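Aminotransferase class-III (PDB 5GHG) probably catalyses amino-group transfer as a pyridoxal-phosphate-dependent omega-transaminase, held here with its cofactor in the aminated pyridoxamine phosphate form. Local coordinates at residues S110-T115 and A298-E303; R352-Y357 and I431-V436; T356-R361 and L379-E384. The protein carries 1 engineered substitution. All coordinates share one frame; numbering follows the deposited sequence.

Interaction 1 of 3, residues S110-T115 and A298-E303; sequences SKAYFT and AFLINE
Ser-110 and Lys-111 both face Ile-301 in a classic beta bulge, which opens the antiparallel pairing of edge strand 111-115 with strand 297-301 in the seven-stranded sheet of the large, cofactor-binding domain of this fold-type I aminotransferase. The carbonyl oxygen of Ile-301 takes two donors, Ser-110 N at 2.8 Å and Lys-111 N at 3.3 Å; beyond it the pairing is regular, Tyr-113 and Phe-299 being bonded in both directions.

Shape separates the two faces. On one, the Phe-299 ring lies under the start of the Tyr-113 side chain: Tyr-113 CB sits 3.7 Å from the Phe-299 ring centroid, a CH-pi contact over the face. The two rings are nearly parallel, 7° apart, but slid so far that they barely overlap. Phe-299 reaches this place because chi1 of 61° sets CG between its backbone N and carbonyl carbon, swinging the ring toward the neighbouring strand. The same choice in Ile-301 brings Ile-301 CD1 obliquely against the Tyr-113 ring, 3.6 Å from Tyr-113 CE1. Helix 118-135 covers Phe-299 through Thr-124 and Val-125.

On the other face, that of Ala-112, Phe-114, Ala-298 and Leu-300, methyls do the touching. The methyl of Ala-298 fits against the CD1 side of Phe-114, and Leu-300 CD2 meets the methyl of Ala-112; helix 93-104 covers Phe-114, Ala-298 and Leu-300. At the bulge, Glu-303 bends back at chi2, and its OE2 accepts a hydrogen bond from Ser-110 OG at 3.2 Å.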
ATOM      1  N   SER B 110       5.296  10.291 -21.046  1.00  6.68           N
ATOM      2  CA  SER B 110       5.032  11.688 -20.751  1.00  6.91           C
ATOM      3  C   SER B 110       5.080  12.043 -19.278  1.00  8.47           C
ATOM      4  O   SER B 110       5.631  13.086 -18.923  1.00  6.82           O
ATOM      5  CB  SER B 110       3.663  12.088 -21.340  1.00 10.75           C
ATOM      6  OG  SER B 110       3.297  13.388 -20.908  1.00 15.60           O
ATOM      7  N   LYS B 111       4.510  11.205 -18.394  1.00  6.37           N
ATOM      8  CA  LYS B 111       4.375  11.540 -16.987  1.00  6.37           C
ATOM      9  C   LYS B 111       4.642  10.318 -16.121  1.00  6.37           C
ATOM     10  O   LYS B 111       4.304   9.196 -16.504  1.00  4.86           O
ATOM     11  CB  LYS B 111       2.950  12.051 -16.657  1.00  8.33           C
ATOM     12  CG  LYS B 111       2.586  13.378 -17.312  1.00 13.65           C
ATOM     13  CD  LYS B 111       3.396  14.528 -16.708  1.00 16.56           C
ATOM     14  CE  LYS B 111       3.127  15.840 -17.455  1.00 25.83           C
ATOM     15  NZ  LYS B 111       3.633  15.790 -18.866  1.00 25.93           N
ATOM     16  N   ALA B 112       5.206  10.563 -14.931  1.00  4.18           N
ATOM     17  CA  ALA B 112       5.433   9.552 -13.915  1.00  5.90           C
ATOM     18  C   ALA B 112       4.593   9.867 -12.678  1.00  6.74           C
ATOM     19  O   ALA B 112       4.499  11.024 -12.266  1.00  8.13           O
ATOM     20  CB  ALA B 112       6.913   9.472 -13.534  1.00  5.82           C
ATOM     21  N   TYR B 113       3.985   8.837 -12.102  1.00  5.61           N
ATOM     22  CA  TYR B 113       3.196   8.936 -10.870  1.00  5.77           C
ATOM     23  C   TYR B 113       3.770   7.968  -9.841  1.00  4.85           C
ATOM     24  O   TYR B 113       4.217   6.880 -10.201  1.00  4.24           O
ATOM     25  CB  TYR B 113       1.727   8.580 -11.115  1.00  6.11           C
ATOM     26  CG  TYR B 113       1.030   9.444 -12.152  1.00 10.47           C
ATOM     27  CD1 TYR B 113       1.281   9.292 -13.513  1.00 10.29           C
ATOM     28  CD2 TYR B 113       0.107  10.413 -11.759  1.00 14.14           C
ATOM     29  CE1 TYR B 113       0.632  10.096 -14.453  1.00 11.56           C
ATOM     30  CE2 TYR B 113      -0.570  11.194 -12.690  1.00 16.94           C
ATOM     31  CZ  TYR B 113      -0.305  11.038 -14.021  1.00 14.41           C
ATOM     32  OH  TYR B 113      -0.944  11.844 -14.929  1.00 19.08           O
ATOM     33  N   PHE B 114       3.726   8.348  -8.560  1.00  2.96           N
ATOM     34  CA  PHE B 114       4.324   7.532  -7.506  1.00  4.10           C
ATOM     35  C   PHE B 114       3.300   7.024  -6.518  1.00  3.75           C
ATOM     36  O   PHE B 114       2.324   7.718  -6.207  1.00  2.12           O
ATOM     37  CB  PHE B 114       5.432   8.316  -6.769  1.00  4.36           C
ATOM     38  CG  PHE B 114       6.580   8.678  -7.659  1.00  6.70           C
ATOM     39  CD1 PHE B 114       7.487   7.712  -8.042  1.00  4.88           C
ATOM     40  CD2 PHE B 114       6.709   9.951  -8.161  1.00  5.43           C
ATOM     41  CE1 PHE B 114       8.531   8.018  -8.906  1.00  5.73           C
ATOM     42  CE2 PHE B 114       7.739  10.273  -9.027  1.00  6.99           C
ATOM     43  CZ  PHE B 114       8.662   9.309  -9.393  1.00  5.47           C
ATOM     44  N   THR B 115       3.530   5.801  -6.044  1.00  2.43           N
ATOM     45  CA  THR B 115       2.747   5.176  -4.973  1.00  3.29           C
ATOM     46  C   THR B 115       3.728   4.480  -4.046  1.00  3.40           C
ATOM     47  O   THR B 115       4.952   4.542  -4.237  1.00  3.49           O
ATOM     48  CB  THR B 115       1.732   4.164  -5.519  1.00  4.06           C
ATOM     49  OG1 THR B 115       2.432   3.063  -6.125  1.00  5.61           O
ATOM     50  CG2 THR B 115       0.825   4.803  -6.576  1.00  5.37           C
ATOM     51  N   ALA B 298       5.974   3.208  -9.013  1.00  2.99           N
ATOM     52  CA  ALA B 298       5.730   4.270  -9.980  1.00  3.61           C
ATOM     53  C   ALA B 298       5.026   3.666 -11.174  1.00  3.75           C
ATOM     54  O   ALA B 298       5.201   2.478 -11.473  1.00  3.54           O
ATOM     55  CB  ALA B 298       7.030   4.946 -10.433  1.00  3.58           C
ATOM     56  N   PHE B 299       4.245   4.483 -11.863  1.00  3.73           N
ATOM     57  CA  PHE B 299       3.847   4.107 -13.212  1.00  4.18           C
ATOM     58  C   PHE B 299       4.054   5.295 -14.145  1.00  4.50           C
ATOM     59  O   PHE B 299       3.997   6.459 -13.729  1.00  3.49           O
ATOM     60  CB  PHE B 299       2.424   3.558 -13.271  1.00  3.26           C
ATOM     61  CG  PHE B 299       1.350   4.523 -12.827  1.00  3.44           C
ATOM     62  CD1 PHE B 299       0.952   4.580 -11.496  1.00  3.38           C
ATOM     63  CD2 PHE B 299       0.692   5.330 -13.763  1.00  3.69           C
ATOM     64  CE1 PHE B 299      -0.063   5.436 -11.098  1.00  4.95           C
ATOM     65  CE2 PHE B 299      -0.310   6.204 -13.369  1.00  4.92           C
ATOM     66  CZ  PHE B 299      -0.693   6.262 -12.040  1.00  4.29           C
ATOM     67  N   LEU B 300       4.356   4.979 -15.397  1.00  2.34           N
ATOM     68  CA  LEU B 300       4.528   5.963 -16.456  1.00  3.24           C
ATOM     69  C   LEU B 300       3.357   5.851 -17.421  1.00  3.88           C
ATOM     70  O   LEU B 300       2.865   4.741 -17.685  1.00  2.41           O
ATOM     71  CB  LEU B 300       5.826   5.708 -17.215  1.00  3.44           C
ATOM     72  CG  LEU B 300       7.125   5.972 -16.439  1.00  7.27           C
ATOM     73  CD1 LEU B 300       8.272   5.240 -17.099  1.00  8.31           C
ATOM     74  CD2 LEU B 300       7.382   7.456 -16.471  1.00 11.30           C
ATOM     75  N   ILE B 301       2.930   6.987 -17.971  1.00  2.71           N
ATOM     76  CA  ILE B 301       1.915   6.971 -19.016  1.00  2.99           C
ATOM     77  C   ILE B 301       2.404   7.780 -20.205  1.00  3.36           C
ATOM     78  O   ILE B 301       3.149   8.760 -20.052  1.00  3.35           O
ATOM     79  CB  ILE B 301       0.551   7.509 -18.519  1.00  3.26           C
ATOM     80  CG1 ILE B 301       0.660   8.979 -18.171  1.00  3.80           C
ATOM     81  CG2 ILE B 301       0.068   6.716 -17.302  1.00  2.41           C
ATOM     82  CD1 ILE B 301      -0.672   9.595 -17.803  1.00  5.08           C
ATOM     83  N   ASN B 302       1.973   7.379 -21.398  1.00  4.58           N
ATOM     84  CA  ASN B 302       2.414   8.093 -22.588  1.00  6.07           C
ATOM     85  C   ASN B 302       1.455   9.244 -22.891  1.00  9.14           C
ATOM     86  O   ASN B 302       0.498   9.512 -22.144  1.00  7.31           O
ATOM     87  CB  ASN B 302       2.593   7.136 -23.754  1.00  5.87           C
ATOM     88  CG  ASN B 302       1.297   6.507 -24.225  1.00  7.35           C
ATOM     89  OD1 ASN B 302       0.216   6.868 -23.782  1.00  6.29           O
ATOM     90  ND2 ASN B 302       1.407   5.576 -25.149  1.00  8.07           N
ATOM     91  N   GLU B 303       1.728   9.966 -23.980  1.00  9.21           N
ATOM     92  CA  GLU B 303       0.923  11.137 -24.297  1.00 12.43           C
ATOM     93  C   GLU B 303      -0.500  10.737 -24.713  1.00  8.88           C
ATOM     94  O   GLU B 303      -1.463  11.426 -24.376  1.00  9.42           O
ATOM     95  CB  GLU B 303       1.603  11.957 -25.398  1.00 14.24           C
ATOM     96  CG  GLU B 303       0.908  13.288 -25.696  1.00 20.19           C
ATOM     97  CD  GLU B 303       0.922  14.244 -24.508  1.00 26.49           C
ATOM     98  OE1 GLU B 303      -0.003  15.069 -24.415  1.00 34.04           O
ATOM     99  OE2 GLU B 303       1.853  14.172 -23.651  1.00 23.66           O
TER

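Interaction 2 of 3, residues R352-Y357 and I431-V436; sequences RDRGTY and INDQQV
A capping box opens helix 433-455, and the first turn of that helix docks against helix 347-363 through a salt bridge between Arg-354 and Asp-433, in the small C-terminal domain of the aminotransferase fold. In the box, Asn-432 OD1 accepts from Gln-435 N at 2.9 Å, while Gln-435 OE1 in turn accepts from Asn-432 N. Asp-433, the first helical residue, brings its carboxylate to the partner helix.

Arg-354 grips it side-on with two nitrogens. Arg-354 NE lies 2.9 Å from Asp-433 OD1 in a fairly straight bond, and this oxygen is close to the guanidinium plane. The second bond, Arg-354 NH2 to Asp-433 OD2, is longer at 3.3 Å and more bent. Both donors come from above the carboxylate, whose plane stands 73° from that of the guanidinium, so the pair is crossed rather than laid flat as in a coplanar fork. Bends at chi2 and chi3 fold the arginine chain back to make this possible. The fold also lays the methylene Arg-354 CG against Ile-431 O, at 3.2 Å. Asn-350 braces both sides, since its OD1 takes Arg-354 NH1 and its ND2 donates to Ile-431 O. The charge of Asp-433 at the amino end of a helix would also probably be eased by the helix dipole.

One turn on, Tyr-357 extends with CG anti to its own backbone N (chi1 179°), which carries the ring across the start of helix 433-455. It approaches the Asp-433 backbone obliquely, and its hydroxyl has a less certain bond to Arg-361 NH1. Val-436 CG1 comes obliquely to the ring, 3.6 Å from Tyr-357 CD2.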
ATOM      1  N   ARG B 352      22.639  -9.718 -17.311  1.00  6.26           N
ATOM      2  CA  ARG B 352      22.503 -10.348 -18.617  1.00  6.50           C
ATOM      3  C   ARG B 352      23.516 -11.487 -18.788  1.00  7.42           C
ATOM      4  O   ARG B 352      23.169 -12.575 -19.250  1.00  5.83           O
ATOM      5  CB  ARG B 352      22.680  -9.302 -19.710  1.00  7.08           C
ATOM      6  CG  ARG B 352      22.625  -9.845 -21.128  1.00 12.27           C
ATOM      7  CD  ARG B 352      22.805  -8.703 -22.152  1.00 17.18           C
ATOM      8  NE  ARG B 352      22.716  -9.186 -23.527  1.00 30.49           N
ATOM      9  CZ  ARG B 352      21.642  -9.069 -24.320  1.00 33.96           C
ATOM     10  NH1 ARG B 352      20.535  -8.470 -23.890  1.00 24.91           N
ATOM     11  NH2 ARG B 352      21.678  -9.547 -25.560  1.00 33.28           N
ATOM     12  N   ASP B 353      24.783 -11.236 -18.414  1.00  7.86           N
ATOM     13  CA  ASP B 353      25.828 -12.247 -18.626  1.00  7.30           C
ATOM     14  C   ASP B 353      25.771 -13.363 -17.584  1.00  8.56           C
ATOM     15  O   ASP B 353      25.958 -14.537 -17.918  1.00  7.87           O
ATOM     16  CB  ASP B 353      27.200 -11.591 -18.620  1.00 10.69           C
ATOM     17  CG  ASP B 353      27.407 -10.653 -19.796  1.00 14.99           C
ATOM     18  OD1 ASP B 353      26.664 -10.784 -20.807  1.00 13.79           O
ATOM     19  OD2 ASP B 353      28.312  -9.788 -19.695  1.00 22.07           O
ATOM     20  N   ARG B 354      25.535 -13.026 -16.313  1.00  7.93           N
ATOM     21  CA  ARG B 354      25.252 -14.074 -15.341  1.00  5.94           C
ATOM     22  C   ARG B 354      23.975 -14.826 -15.707  1.00  5.82           C
ATOM     23  O   ARG B 354      23.877 -16.038 -15.472  1.00  5.27           O
ATOM     24  CB  ARG B 354      25.140 -13.495 -13.927  1.00  6.67           C
ATOM     25  CG  ARG B 354      26.460 -13.435 -13.127  1.00  7.18           C
ATOM     26  CD  ARG B 354      27.481 -12.469 -13.729  1.00  5.02           C
ATOM     27  NE  ARG B 354      28.272 -13.088 -14.785  1.00  6.78           N
ATOM     28  CZ  ARG B 354      29.072 -12.428 -15.623  1.00  9.39           C
ATOM     29  NH1 ARG B 354      29.191 -11.109 -15.535  1.00  7.05           N
ATOM     30  NH2 ARG B 354      29.750 -13.092 -16.545  1.00 10.21           N
ATOM     31  N   GLY B 355      22.995 -14.127 -16.278  1.00  6.17           N
ATOM     32  CA  GLY B 355      21.762 -14.789 -16.690  1.00  6.37           C
ATOM     33  C   GLY B 355      21.988 -15.834 -17.767  1.00  6.71           C
ATOM     34  O   GLY B 355      21.498 -16.957 -17.682  1.00  6.78           O
ATOM     35  N   THR B 356      22.732 -15.469 -18.808  1.00  8.13           N
ATOM     36  CA  THR B 356      23.083 -16.439 -19.835  1.00  8.20           C
ATOM     37  C   THR B 356      23.685 -17.701 -19.208  1.00  7.35           C
ATOM     38  O   THR B 356      23.291 -18.828 -19.529  1.00  6.24           O
ATOM     39  CB  THR B 356      24.068 -15.824 -20.831  1.00 10.06           C
ATOM     40  OG1 THR B 356      23.419 -14.748 -21.505  1.00 12.54           O
ATOM     41  CG2 THR B 356      24.523 -16.870 -21.842  1.00 14.53           C
ATOM     42  N   TYR B 357      24.611 -17.519 -18.282  1.00  6.76           N
ATOM     43  CA  TYR B 357      25.248 -18.661 -17.653  1.00  7.27           C
ATOM     44  C   TYR B 357      24.255 -19.453 -16.798  1.00  7.20           C
ATOM     45  O   TYR B 357      24.215 -20.686 -16.868  1.00  5.14           O
ATOM     46  CB  TYR B 357      26.457 -18.189 -16.836  1.00  8.62           C
ATOM     47  CG  TYR B 357      27.179 -19.302 -16.117  1.00 10.63           C
ATOM     48  CD1 TYR B 357      27.802 -20.327 -16.839  1.00 14.50           C
ATOM     49  CD2 TYR B 357      27.232 -19.345 -14.734  1.00 11.64           C
ATOM     50  CE1 TYR B 357      28.457 -21.354 -16.202  1.00 11.46           C
ATOM     51  CE2 TYR B 357      27.891 -20.370 -14.071  1.00 11.32           C
ATOM     52  CZ  TYR B 357      28.511 -21.377 -14.810  1.00 16.00           C
ATOM     53  OH  TYR B 357      29.158 -22.404 -14.163  1.00 19.01           O
ATOM     54  N   ILE B 431      25.092 -10.809  -8.456  1.00  5.11           N
ATOM     55  CA  ILE B 431      25.658 -12.155  -8.340  1.00  4.20           C
ATOM     56  C   ILE B 431      26.775 -12.347  -9.379  1.00  6.01           C
ATOM     57  O   ILE B 431      26.779 -11.716 -10.440  1.00  6.26           O
ATOM     58  CB  ILE B 431      24.560 -13.217  -8.481  1.00  4.07           C
ATOM     59  CG1 ILE B 431      25.067 -14.588  -7.998  1.00  5.24           C
ATOM     60  CG2 ILE B 431      24.011 -13.255  -9.903  1.00  3.20           C
ATOM     61  CD1 ILE B 431      23.971 -15.618  -7.798  1.00  4.63           C
ATOM     62  N   ASN B 432      27.738 -13.210  -9.063  1.00  6.36           N
ATOM     63  CA  ASN B 432      28.800 -13.538 -10.020  1.00  8.40           C
ATOM     64  C   ASN B 432      28.677 -15.004 -10.454  1.00  8.05           C
ATOM     65  O   ASN B 432      27.858 -15.762  -9.929  1.00  6.14           O
ATOM     66  CB  ASN B 432      30.189 -13.228  -9.442  1.00  8.90           C
ATOM     67  CG  ASN B 432      30.553 -14.083  -8.243  1.00  9.85           C
ATOM     68  OD1 ASN B 432      30.273 -15.267  -8.214  1.00  8.02           O
ATOM     69  ND2 ASN B 432      31.201 -13.474  -7.246  1.00  8.91           N
ATOM     70  N   ASP B 433      29.490 -15.395 -11.439  1.00  6.38           N
ATOM     71  CA  ASP B 433      29.358 -16.726 -12.023  1.00  7.09           C
ATOM     72  C   ASP B 433      29.657 -17.826 -11.004  1.00  7.62           C
ATOM     73  O   ASP B 433      29.012 -18.872 -11.021  1.00  6.87           O
ATOM     74  CB  ASP B 433      30.257 -16.886 -13.260  1.00  8.00           C
ATOM     75  CG  ASP B 433      29.651 -16.271 -14.522  1.00 14.95           C
ATOM     76  OD1 ASP B 433      28.432 -15.960 -14.545  1.00 14.10           O
ATOM     77  OD2 ASP B 433      30.388 -16.115 -15.519  1.00 19.51           O
ATOM     78  N   GLN B 434      30.640 -17.618 -10.124  1.00  8.67           N
ATOM     79  CA  GLN B 434      30.938 -18.634  -9.120  1.00 10.41           C
ATOM     80  C   GLN B 434      29.739 -18.880  -8.207  1.00  8.04           C
ATOM     81  O   GLN B 434      29.487 -20.010  -7.786  1.00  6.27           O
ATOM     82  CB  GLN B 434      32.155 -18.226  -8.265  1.00 13.01           C
ATOM     83  CG  GLN B 434      33.365 -17.751  -9.059  1.00 22.39           C
ATOM     84  CD  GLN B 434      33.376 -16.228  -9.289  1.00 32.25           C
ATOM     85  OE1 GLN B 434      32.810 -15.724 -10.288  1.00 22.80           O
ATOM     86  NE2 GLN B 434      34.042 -15.481  -8.372  1.00 28.85           N
ATOM     87  N   GLN B 435      29.015 -17.821  -7.870  1.00  6.51           N
ATOM     88  CA  GLN B 435      27.841 -17.951  -7.010  1.00  5.70           C
ATOM     89  C   GLN B 435      26.678 -18.595  -7.760  1.00  4.57           C
ATOM     90  O   GLN B 435      25.915 -19.370  -7.180  1.00  3.41           O
ATOM     91  CB  GLN B 435      27.470 -16.577  -6.460  1.00  5.86           C
ATOM     92  CG  GLN B 435      28.473 -16.045  -5.456  1.00  5.04           C
ATOM     93  CD  GLN B 435      28.309 -14.557  -5.143  1.00  6.46           C
ATOM     94  OE1 GLN B 435      27.943 -13.761  -6.007  1.00  3.90           O
ATOM     95  NE2 GLN B 435      28.582 -14.179  -3.898  1.00  5.43           N
ATOM     96  N   VAL B 436      26.520 -18.269  -9.047  1.00  4.18           N
ATOM     97  CA  VAL B 436      25.525 -18.954  -9.853  1.00  4.86           C
ATOM     98  C   VAL B 436      25.819 -20.449  -9.890  1.00  5.64           C
ATOM     99  O   VAL B 436      24.911 -21.280  -9.787  1.00  4.49           O
ATOM    100  CB  VAL B 436      25.494 -18.375 -11.285  1.00  4.34           C
ATOM    101  CG1 VAL B 436      24.708 -19.302 -12.209  1.00  3.92           C
ATOM    102  CG2 VAL B 436      24.900 -16.971 -11.278  1.00  4.51           C
TER

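Interaction 3 of 3, residues T356-R361 and L379-E384; sequences TYMQKR and LIAGVE
Helix 347-363 and strand 380-385 run almost parallel here, their short axes 9.1 Å apart at closest approach and 10° from each other in direction, a spacing bridged within 356-361 by Met-358 and Gln-359.

Met-358 is the apolar one. CG and SD are fully extended from the backbone, with chi1 at -179°, and the chain turns at chi3 to lay its terminal methyl across the beginning of the strand. There Met-358 CE lies 3.5 Å from Leu-379 C and 4.0 Å from Ala-381 CB, thus covering the peptide between Leu-379 and Ile-380 as well as the first methyl that the strand turns to the helix. The sulfur meets the side chain of Leu-379: Met-358 SD is 4.1 Å from Leu-379 CD1, the two side chains crossing at about a right angle.

Gln-359 supplies the polar link. Bent at chi2, its chain curls so that Gln-359 NE2 donates to Ile-380 O at 2.9 Å, with the acceptor near the amide plane. The nitrogen nevertheless stands well above the carbonyl plane of Ile-380, 59° out of it, so the bond does not follow a lone pair. NE2 also donates to Gly-378 O, and OE1 accepts from Arg-363; these three partners hold the amide's rotation. Ala-381 CB packs against the amide.

The strand belongs to the smaller-domain sheet, where Ala-381 bonds by backbone to Phe-425 of strand 422-425 and Gly-382 to Arg-375 of strand 371-377. Leu-362, one turn further along the helix, continues the covering over Ala-381 and Val-383, while Val-436 of helix 433-455 and Pro-427 close around Met-358.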
ATOM      1  N   THR B 356      22.732 -15.469 -18.808  1.00  8.13           N
ATOM      2  CA  THR B 356      23.083 -16.439 -19.835  1.00  8.20           C
ATOM      3  C   THR B 356      23.685 -17.701 -19.208  1.00  7.35           C
ATOM      4  O   THR B 356      23.291 -18.828 -19.529  1.00  6.24           O
ATOM      5  CB  THR B 356      24.068 -15.824 -20.831  1.00 10.06           C
ATOM      6  OG1 THR B 356      23.419 -14.748 -21.505  1.00 12.54           O
ATOM      7  CG2 THR B 356      24.523 -16.870 -21.842  1.00 14.53           C
ATOM      8  N   TYR B 357      24.611 -17.519 -18.282  1.00  6.76           N
ATOM      9  CA  TYR B 357      25.248 -18.661 -17.653  1.00  7.27           C
ATOM     10  C   TYR B 357      24.255 -19.453 -16.798  1.00  7.20           C
ATOM     11  O   TYR B 357      24.215 -20.686 -16.868  1.00  5.14           O
ATOM     12  CB  TYR B 357      26.457 -18.189 -16.836  1.00  8.62           C
ATOM     13  CG  TYR B 357      27.179 -19.302 -16.117  1.00 10.63           C
ATOM     14  CD1 TYR B 357      27.802 -20.327 -16.839  1.00 14.50           C
ATOM     15  CD2 TYR B 357      27.232 -19.345 -14.734  1.00 11.64           C
ATOM     16  CE1 TYR B 357      28.457 -21.354 -16.202  1.00 11.46           C
ATOM     17  CE2 TYR B 357      27.891 -20.370 -14.071  1.00 11.32           C
ATOM     18  CZ  TYR B 357      28.511 -21.377 -14.810  1.00 16.00           C
ATOM     19  OH  TYR B 357      29.158 -22.404 -14.163  1.00 19.01           O
ATOM     20  N   MET B 358      23.428 -18.760 -15.997  1.00  5.92           N
ATOM     21  CA  MET B 358      22.438 -19.459 -15.178  1.00  4.28           C
ATOM     22  C   MET B 358      21.435 -20.231 -16.032  1.00  5.54           C
ATOM     23  O   MET B 358      21.089 -21.378 -15.718  1.00  4.13           O
ATOM     24  CB  MET B 358      21.701 -18.476 -14.270  1.00  2.89           C
ATOM     25  CG  MET B 358      20.651 -19.108 -13.336  1.00  4.75           C
ATOM     26  SD  MET B 358      19.687 -17.902 -12.354  1.00  8.33           S
ATOM     27  CE  MET B 358      18.516 -17.334 -13.591  1.00  5.01           C
ATOM     28  N   GLN B 359      20.935 -19.611 -17.105  1.00  4.85           N
ATOM     29  CA  GLN B 359      19.992 -20.310 -17.975  1.00  6.72           C
ATOM     30  C   GLN B 359      20.613 -21.579 -18.544  1.00  7.25           C
ATOM     31  O   GLN B 359      19.952 -22.621 -18.625  1.00  6.14           O
ATOM     32  CB  GLN B 359      19.517 -19.411 -19.112  1.00  5.60           C
ATOM     33  CG  GLN B 359      18.777 -18.152 -18.701  1.00  5.57           C
ATOM     34  CD  GLN B 359      17.506 -18.414 -17.922  1.00  7.04           C
ATOM     35  OE1 GLN B 359      16.860 -19.451 -18.085  1.00  7.44           O
ATOM     36  NE2 GLN B 359      17.122 -17.451 -17.080  1.00  4.69           N
ATOM     37  N   LYS B 360      21.882 -21.506 -18.945  1.00  6.70           N
ATOM     38  CA  LYS B 360      22.562 -22.682 -19.502  1.00  8.18           C
ATOM     39  C   LYS B 360      22.764 -23.753 -18.439  1.00  7.55           C
ATOM     40  O   LYS B 360      22.447 -24.929 -18.666  1.00  6.67           O
ATOM     41  CB  LYS B 360      23.898 -22.262 -20.113  1.00 10.35           C
ATOM     42  CG  LYS B 360      24.757 -23.410 -20.642  1.00 20.50           C
ATOM     43  CD  LYS B 360      26.172 -22.906 -20.970  1.00 25.05           C
ATOM     44  CE  LYS B 360      27.039 -24.002 -21.597  1.00 37.76           C
ATOM     45  NZ  LYS B 360      26.563 -24.384 -22.968  1.00 37.55           N
ATOM     46  N   ARG B 361      23.277 -23.371 -17.263  1.00  5.45           N
ATOM     47  CA  ARG B 361      23.478 -24.348 -16.199  1.00  7.21           C
ATOM     48  C   ARG B 361      22.173 -25.017 -15.786  1.00  7.48           C
ATOM     49  O   ARG B 361      22.125 -26.239 -15.605  1.00  7.16           O
ATOM     50  CB  ARG B 361      24.160 -23.690 -14.986  1.00  7.80           C
ATOM     51  CG  ARG B 361      25.660 -23.443 -15.195  1.00 10.35           C
ATOM     52  CD  ARG B 361      26.434 -24.768 -15.138  1.00 13.03           C
ATOM     53  NE  ARG B 361      26.107 -25.518 -13.920  1.00 15.89           N
ATOM     54  CZ  ARG B 361      26.775 -25.411 -12.787  1.00 20.31           C
ATOM     55  NH1 ARG B 361      27.829 -24.606 -12.729  1.00 24.64           N
ATOM     56  NH2 ARG B 361      26.408 -26.114 -11.711  1.00 17.58           N
ATOM     57  N   LEU B 379      17.942 -13.184 -15.942  1.00  5.14           N
ATOM     58  CA  LEU B 379      18.273 -13.661 -14.609  1.00  4.17           C
ATOM     59  C   LEU B 379      17.038 -14.121 -13.839  1.00  5.32           C
ATOM     60  O   LEU B 379      16.972 -13.992 -12.614  1.00  4.64           O
ATOM     61  CB  LEU B 379      19.043 -12.586 -13.834  1.00  5.17           C
ATOM     62  CG  LEU B 379      19.965 -12.970 -12.672  1.00  4.41           C
ATOM     63  CD1 LEU B 379      21.005 -14.042 -13.079  1.00  4.15           C
ATOM     64  CD2 LEU B 379      20.640 -11.727 -12.080  1.00  3.27           C
ATOM     65  N   ILE B 380      16.041 -14.676 -14.529  1.00  3.34           N
ATOM     66  CA  ILE B 380      14.879 -15.247 -13.851  1.00  4.71           C
ATOM     67  C   ILE B 380      14.577 -16.598 -14.469  1.00  4.24           C
ATOM     68  O   ILE B 380      14.617 -16.746 -15.698  1.00  4.28           O
ATOM     69  CB  ILE B 380      13.654 -14.316 -13.898  1.00  6.25           C
ATOM     70  CG1 ILE B 380      12.569 -14.827 -12.957  1.00  5.19           C
ATOM     71  CG2 ILE B 380      13.125 -14.185 -15.324  1.00  5.97           C
ATOM     72  CD1 ILE B 380      11.444 -13.851 -12.702  1.00  6.40           C
ATOM     73  N   ALA B 381      14.293 -17.584 -13.638  1.00  3.43           N
ATOM     74  CA  ALA B 381      14.077 -18.932 -14.137  1.00  3.90           C
ATOM     75  C   ALA B 381      13.159 -19.698 -13.214  1.00  3.65           C
ATOM     76  O   ALA B 381      13.069 -19.420 -12.024  1.00  3.42           O
ATOM     77  CB  ALA B 381      15.405 -19.697 -14.313  1.00  3.27           C
ATOM     78  N   GLY B 382      12.493 -20.691 -13.783  1.00  3.94           N
ATOM     79  CA  GLY B 382      11.707 -21.626 -13.007  1.00  4.51           C
ATOM     80  C   GLY B 382      12.016 -23.041 -13.425  1.00  3.71           C
ATOM     81  O   GLY B 382      12.250 -23.314 -14.602  1.00  4.06           O
ATOM     82  N   VAL B 383      12.036 -23.933 -12.451  1.00  4.23           N
ATOM     83  CA  VAL B 383      12.278 -25.358 -12.669  1.00  3.05           C
ATOM     84  C   VAL B 383      11.060 -26.092 -12.150  1.00  3.88           C
ATOM     85  O   VAL B 383      10.835 -26.152 -10.934  1.00  3.27           O
ATOM     86  CB  VAL B 383      13.577 -25.836 -11.976  1.00  3.34           C
ATOM     87  CG1 VAL B 383      13.785 -27.322 -12.184  1.00  2.91           C
ATOM     88  CG2 VAL B 383      14.783 -25.068 -12.500  1.00  3.52           C
ATOM     89  N   GLU B 384      10.242 -26.619 -13.057  1.00  4.36           N
ATOM     90  CA  GLU B 384       9.004 -27.281 -12.659  1.00  4.32           C
ATOM     91  C   GLU B 384       9.246 -28.768 -12.478  1.00  5.49           C
ATOM     92  O   GLU B 384       9.756 -29.439 -13.383  1.00  5.36           O
ATOM     93  CB  GLU B 384       7.878 -27.045 -13.670  1.00  4.65           C
ATOM     94  CG  GLU B 384       6.551 -27.621 -13.199  1.00  4.21           C
ATOM     95  CD  GLU B 384       5.339 -27.080 -13.942  1.00  6.59           C
ATOM     96  OE1 GLU B 384       5.487 -26.086 -14.673  1.00  9.42           O
ATOM     97  OE2 GLU B 384       4.234 -27.659 -13.791  1.00  8.40           O
TER

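In the fold
Interactions 2 and 3 form one continuous body of the small domain, their centres about 10 Å apart, because helix 347-363 serves both: one flank meets helix 433-455, another the sheet. They join where Val-436 CG1 packs 3.7 Å from Met-358 CB and Leu-379 CD1 lies 3.8 Å from Gly-355 CA. Interaction 1 belongs to the other sheet, about 32 Å from each by centres, and lies on the opposite side of the chain's centre from interaction 3. Interactions 1 and 3 both stand back from the bound pyridoxamine phosphate: the Phe-299 side chain of interaction 1 is about 11 Å from it and that of Ile-380 in interaction 3 about 9 Å.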